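Local coordinates for fluvirucin B1 DH domain from module 1 (Actinomadura vulgaris, PDB 6OBV), which probably dehydrates the beta-hydroxyacyl intermediate of the first extension module in fluvirucin B1 polyketide assembly, giving an alpha,beta-unsaturated product, at residues Q49-T61 with I109-A123. Numbering follows the deposited sequence.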
loop_
_atom_site.group_PDB
_atom_site.type_symbol
_atom_site.label_atom_id
_atom_site.label_comp_id
_atom_site.label_asym_id
_atom_site.label_seq_id
_atom_site.Cartn_x
_atom_site.Cartn_y
_atom_site.Cartn_z
ATOM N N GLN A 49 -13.892 0.124 5.043
ATOM C CA GLN A 49 -14.651 -0.361 3.898
ATOM C C GLN A 49 -14.073 0.177 2.598
ATOM O O GLN A 49 -14.743 0.123 1.564
ATOM C CB GLN A 49 -16.145 -0.034 4.028
ATOM C CG GLN A 49 -17.038 -1.211 4.496
ATOM C CD GLN A 49 -16.599 -1.860 5.804
ATOM O OE1 GLN A 49 -16.054 -2.964 5.804
ATOM N NE2 GLN A 49 -16.847 -1.182 6.925
ATOM N N GLY A 50 -12.830 0.654 2.636
ATOM C CA GLY A 50 -12.107 0.984 1.435
ATOM C C GLY A 50 -11.771 -0.278 0.662
ATOM O O GLY A 50 -12.190 -1.387 0.995
ATOM N N GLY A 51 -10.987 -0.100 -0.389
ATOM C CA GLY A 51 -10.706 -1.203 -1.276
ATOM C C GLY A 51 -9.271 -1.679 -1.279
ATOM O O GLY A 51 -8.788 -2.265 -0.305
ATOM N N MET A 52 -8.578 -1.444 -2.386
ATOM C CA MET A 52 -7.248 -1.986 -2.597
ATOM C C MET A 52 -6.414 -0.963 -3.338
ATOM O O MET A 52 -6.939 -0.172 -4.128
ATOM C CB MET A 52 -7.306 -3.276 -3.417
ATOM C CG MET A 52 -5.986 -3.953 -3.635
ATOM S SD MET A 52 -6.259 -5.581 -4.351
ATOM C CE MET A 52 -7.166 -6.374 -3.016
ATOM N N VAL A 53 -5.110 -0.991 -3.090
ATOM C CA VAL A 53 -4.157 -0.228 -3.882
ATOM C C VAL A 53 -3.034 -1.182 -4.256
ATOM O O VAL A 53 -2.569 -1.967 -3.418
ATOM C CB VAL A 53 -3.644 1.021 -3.136
ATOM C CG1 VAL A 53 -2.762 0.636 -1.935
ATOM C CG2 VAL A 53 -2.901 1.939 -4.080
ATOM N N LEU A 54 -2.682 -1.198 -5.538
ATOM C CA LEU A 54 -1.542 -1.952 -6.039
ATOM C C LEU A 54 -0.456 -0.963 -6.411
ATOM O O LEU A 54 -0.745 0.101 -6.974
ATOM C CB LEU A 54 -1.904 -2.794 -7.263
ATOM C CG LEU A 54 -2.834 -3.980 -7.014
ATOM C CD1 LEU A 54 -4.295 -3.503 -6.863
ATOM C CD2 LEU A 54 -2.690 -4.984 -8.152
ATOM N N THR A 55 0.785 -1.316 -6.096
ATOM C CA THR A 55 1.905 -0.405 -6.238
ATOM C C THR A 55 2.982 -1.051 -7.092
ATOM O O THR A 55 3.138 -2.274 -7.092
ATOM C CB THR A 55 2.507 -0.048 -4.887
ATOM O OG1 THR A 55 3.135 -1.230 -4.346
ATOM C CG2 THR A 55 1.422 0.457 -3.950
ATOM N N GLY A 56 3.734 -0.216 -7.801
ATOM C CA GLY A 56 4.842 -0.719 -8.576
ATOM C C GLY A 56 5.771 0.402 -8.961
ATOM O O GLY A 56 5.649 1.532 -8.481
ATOM N N ARG A 57 6.727 0.068 -9.819
ATOM C CA ARG A 57 7.709 1.038 -10.278
ATOM C C ARG A 57 8.182 0.625 -11.666
ATOM O O ARG A 57 8.245 -0.566 -11.981
ATOM C CB ARG A 57 8.881 1.156 -9.293
ATOM C CG ARG A 57 10.196 0.642 -9.820
ATOM C CD ARG A 57 11.303 0.738 -8.794
ATOM N NE ARG A 57 11.658 2.116 -8.477
ATOM C CZ ARG A 57 12.577 2.461 -7.574
ATOM N NH1 ARG A 57 13.234 1.522 -6.898
ATOM N NH2 ARG A 57 12.839 3.744 -7.340
ATOM N N ILE A 58 8.481 1.621 -12.510
ATOM C CA ILE A 58 9.001 1.362 -13.846
ATOM C C ILE A 58 10.120 2.351 -14.145
ATOM O O ILE A 58 10.253 3.394 -13.501
ATOM C CB ILE A 58 7.899 1.439 -14.933
ATOM C CG1 ILE A 58 7.258 2.813 -14.942
ATOM C CG2 ILE A 58 6.829 0.352 -14.724
ATOM C CD1 ILE A 58 6.107 2.931 -15.915
ATOM N N SER A 59 10.931 2.005 -15.140
ATOM C CA SER A 59 12.038 2.848 -15.587
ATOM C C SER A 59 12.530 2.282 -16.905
ATOM O O SER A 59 12.365 1.092 -17.169
ATOM C CB SER A 59 13.176 2.887 -14.568
ATOM O OG SER A 59 14.186 1.954 -14.895
ATOM N N THR A 60 13.142 3.136 -17.734
ATOM C CA THR A 60 13.684 2.625 -18.994
ATOM C C THR A 60 14.728 1.541 -18.752
ATOM O O THR A 60 15.001 0.737 -19.650
ATOM C CB THR A 60 14.294 3.753 -19.840
ATOM O OG1 THR A 60 15.395 4.339 -19.138
ATOM C CG2 THR A 60 13.264 4.847 -20.138
ATOM N N THR A 61 15.296 1.482 -17.547
ATOM C CA THR A 61 16.306 0.475 -17.246
ATOM C C THR A 61 15.680 -0.902 -17.057
ATOM O O THR A 61 16.239 -1.903 -17.507
ATOM C CB THR A 61 17.080 0.878 -15.988
ATOM O OG1 THR A 61 17.793 2.081 -16.255
ATOM C CG2 THR A 61 18.043 -0.205 -15.570
ATOM N N ILE A 109 7.862 10.150 -19.404
ATOM C CA ILE A 109 8.992 9.465 -18.784
ATOM C C ILE A 109 10.240 10.281 -19.053
ATOM O O ILE A 109 10.676 10.387 -20.204
ATOM C CB ILE A 109 9.182 8.040 -19.330
ATOM C CG1 ILE A 109 7.867 7.256 -19.366
ATOM C CG2 ILE A 109 10.268 7.347 -18.509
ATOM C CD1 ILE A 109 7.353 6.824 -18.015
ATOM N N GLU A 110 10.849 10.822 -18.004
ATOM C CA GLU A 110 11.996 11.710 -18.161
ATOM C C GLU A 110 13.283 10.896 -18.046
ATOM O O GLU A 110 13.768 10.633 -16.943
ATOM C CB GLU A 110 11.946 12.831 -17.128
ATOM C CG GLU A 110 12.737 14.068 -17.530
ATOM C CD GLU A 110 12.354 14.590 -18.915
ATOM O OE1 GLU A 110 11.161 14.916 -19.126
ATOM O OE2 GLU A 110 13.255 14.678 -19.786
ATOM N N GLY A 111 13.846 10.508 -19.188
ATOM C CA GLY A 111 15.111 9.781 -19.169
ATOM C C GLY A 111 14.947 8.429 -18.500
ATOM O O GLY A 111 13.937 7.736 -18.677
ATOM N N ASP A 112 15.950 8.049 -17.707
ATOM C CA ASP A 112 15.928 6.793 -16.961
ATOM C C ASP A 112 15.461 6.970 -15.515
ATOM O O ASP A 112 15.684 6.083 -14.681
ATOM C CB ASP A 112 17.310 6.130 -16.992
ATOM C CG ASP A 112 18.374 6.958 -16.297
ATOM O OD1 ASP A 112 18.114 8.140 -15.977
ATOM O OD2 ASP A 112 19.473 6.419 -16.057
ATOM N N GLU A 113 14.836 8.093 -15.197
ATOM C CA GLU A 113 14.313 8.287 -13.860
ATOM C C GLU A 113 13.197 7.283 -13.592
ATOM O O GLU A 113 12.324 7.091 -14.444
ATOM C CB GLU A 113 13.793 9.707 -13.709
ATOM C CG GLU A 113 14.738 10.631 -12.977
ATOM C CD GLU A 113 14.037 11.884 -12.514
ATOM O OE1 GLU A 113 13.524 11.889 -11.368
ATOM O OE2 GLU A 113 13.980 12.850 -13.308
ATOM N N PRO A 114 13.188 6.623 -12.437
ATOM C CA PRO A 114 12.104 5.686 -12.135
ATOM C C PRO A 114 10.791 6.401 -11.856
ATOM O O PRO A 114 10.756 7.555 -11.421
ATOM C CB PRO A 114 12.610 4.956 -10.893
ATOM C CG PRO A 114 13.496 5.912 -10.253
ATOM C CD PRO A 114 14.188 6.659 -11.367
ATOM N N VAL A 115 9.700 5.686 -12.103
ATOM C CA VAL A 115 8.347 6.183 -11.890
ATOM C C VAL A 115 7.642 5.268 -10.901
ATOM O O VAL A 115 7.603 4.045 -11.094
ATOM C CB VAL A 115 7.572 6.256 -13.213
ATOM C CG1 VAL A 115 6.167 6.768 -12.985
ATOM C CG2 VAL A 115 8.333 7.111 -14.235
ATOM N N GLN A 116 7.087 5.861 -9.843
ATOM C CA GLN A 116 6.242 5.127 -8.911
ATOM C C GLN A 116 4.820 5.044 -9.455
ATOM O O GLN A 116 4.268 6.050 -9.906
ATOM C CB GLN A 116 6.231 5.815 -7.546
ATOM C CG GLN A 116 7.530 5.713 -6.794
ATOM C CD GLN A 116 7.403 6.269 -5.391
ATOM O OE1 GLN A 116 6.602 7.193 -5.136
ATOM N NE2 GLN A 116 8.173 5.700 -4.462
ATOM N N LEU A 117 4.228 3.849 -9.422
ATOM C CA LEU A 117 2.873 3.627 -9.928
ATOM C C LEU A 117 1.955 3.252 -8.778
ATOM O O LEU A 117 2.365 2.518 -7.879
ATOM C CB LEU A 117 2.840 2.500 -10.963
ATOM C CG LEU A 117 3.619 2.646 -12.265
ATOM C CD1 LEU A 117 3.345 1.408 -13.160
ATOM C CD2 LEU A 117 3.211 3.926 -12.969
ATOM N N GLN A 118 0.711 3.735 -8.810
ATOM C CA GLN A 118 -0.299 3.274 -7.859
ATOM C C GLN A 118 -1.630 3.118 -8.571
ATOM O O GLN A 118 -2.099 4.056 -9.221
ATOM C CB GLN A 118 -0.477 4.232 -6.676
ATOM C CG GLN A 118 0.266 3.837 -5.432
ATOM C CD GLN A 118 -0.233 4.570 -4.199
ATOM O OE1 GLN A 118 -1.434 4.756 -4.013
ATOM N NE2 GLN A 118 0.693 4.999 -3.357
ATOM N N VAL A 119 -2.238 1.946 -8.421
ATOM C CA VAL A 119 -3.530 1.625 -9.007
ATOM C C VAL A 119 -4.506 1.434 -7.855
ATOM O O VAL A 119 -4.378 0.484 -7.075
ATOM C CB VAL A 119 -3.470 0.370 -9.894
ATOM C CG1 VAL A 119 -4.810 0.162 -10.570
ATOM C CG2 VAL A 119 -2.343 0.471 -10.942
ATOM N N ALA A 120 -5.467 2.339 -7.725
ATOM C CA ALA A 120 -6.421 2.290 -6.630
ATOM C C ALA A 120 -7.750 1.740 -7.133
ATOM O O ALA A 120 -8.228 2.136 -8.200
ATOM C CB ALA A 120 -6.608 3.678 -6.021
ATOM N N VAL A 121 -8.331 0.812 -6.368
ATOM C CA VAL A 121 -9.587 0.150 -6.711
ATOM C C VAL A 121 -10.528 0.271 -5.515
ATOM O O VAL A 121 -10.147 -0.059 -4.389
ATOM C CB VAL A 121 -9.361 -1.331 -7.076
ATOM C CG1 VAL A 121 -10.675 -2.019 -7.349
ATOM C CG2 VAL A 121 -8.434 -1.450 -8.283
ATOM N N THR A 122 -11.749 0.738 -5.751
ATOM C CA THR A 122 -12.667 0.931 -4.638
ATOM C C THR A 122 -13.353 -0.381 -4.255
ATOM O O THR A 122 -13.252 -1.404 -4.938
ATOM C CB THR A 122 -13.731 1.978 -4.974
ATOM O OG1 THR A 122 -14.507 1.521 -6.093
ATOM C CG2 THR A 122 -13.098 3.351 -5.315
ATOM N N ALA A 123 -14.048 -0.346 -3.121
ATOM C CA ALA A 123 -14.985 -1.412 -2.811
ATOM C C ALA A 123 -16.072 -1.428 -3.874
ATOM O O ALA A 123 -16.430 -0.386 -4.434
ATOM C CB ALA A 123 -15.605 -1.210 -1.426
HETATM O O HOH W 1 12.759 6.126 -16.805
#
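Two antiparallel strands of the N-terminal hotdog half of the dehydratase, 52-58 and 115-121, pair through Met52–Val121, Leu54–Val119, Gly56–Leu117 and Ile58–Val115, each joined by two backbone hydrogen bonds. At Gly56 both bonds persist but leave the carbonyl planes: Leu117 N meets Gly56 O at 2.9 Å from well above the plane, the Leu117 N-H pointing almost straight at it (174°). On the face toward helix 79-92, Ile58 CG1 lies alongside Val115 CB at 3.9 Å. With CG1 between backbone N and carbonyl carbon (chi1 60°), CG2 stands anti to that carbon and meets Leu117 CD1 at 4.0 Å; the side chains cross at about a right angle. Leu117 packs on Leu85 of the helix, and Val119 and Val121 on Ala89.

The other face turns to the second subunit. Gln118 CG fits beside Thr55 CG2, and Gln118 OE1 touches Val53 CG2 at 3.2 Å, while NE2 bonds to Glu45 O of the second subunit; Thr55 OG1 is gripped by Leu30 O and Gln32 NE2, both of that subunit. Arg57 runs beside Pro114, its guanidinium meeting the ring obliquely, Arg57 NH2 3.7 Å from Pro114 CG. One water accepts from Thr60 N and donates to Gly111 O and Glu113 O, tying the type II' turn 110-113 to the loop after strand 52-58. One face thus serves the dimer; the other, wrapped on a helix, is the hotdog motif, doubled in polyketide synthase dehydratases.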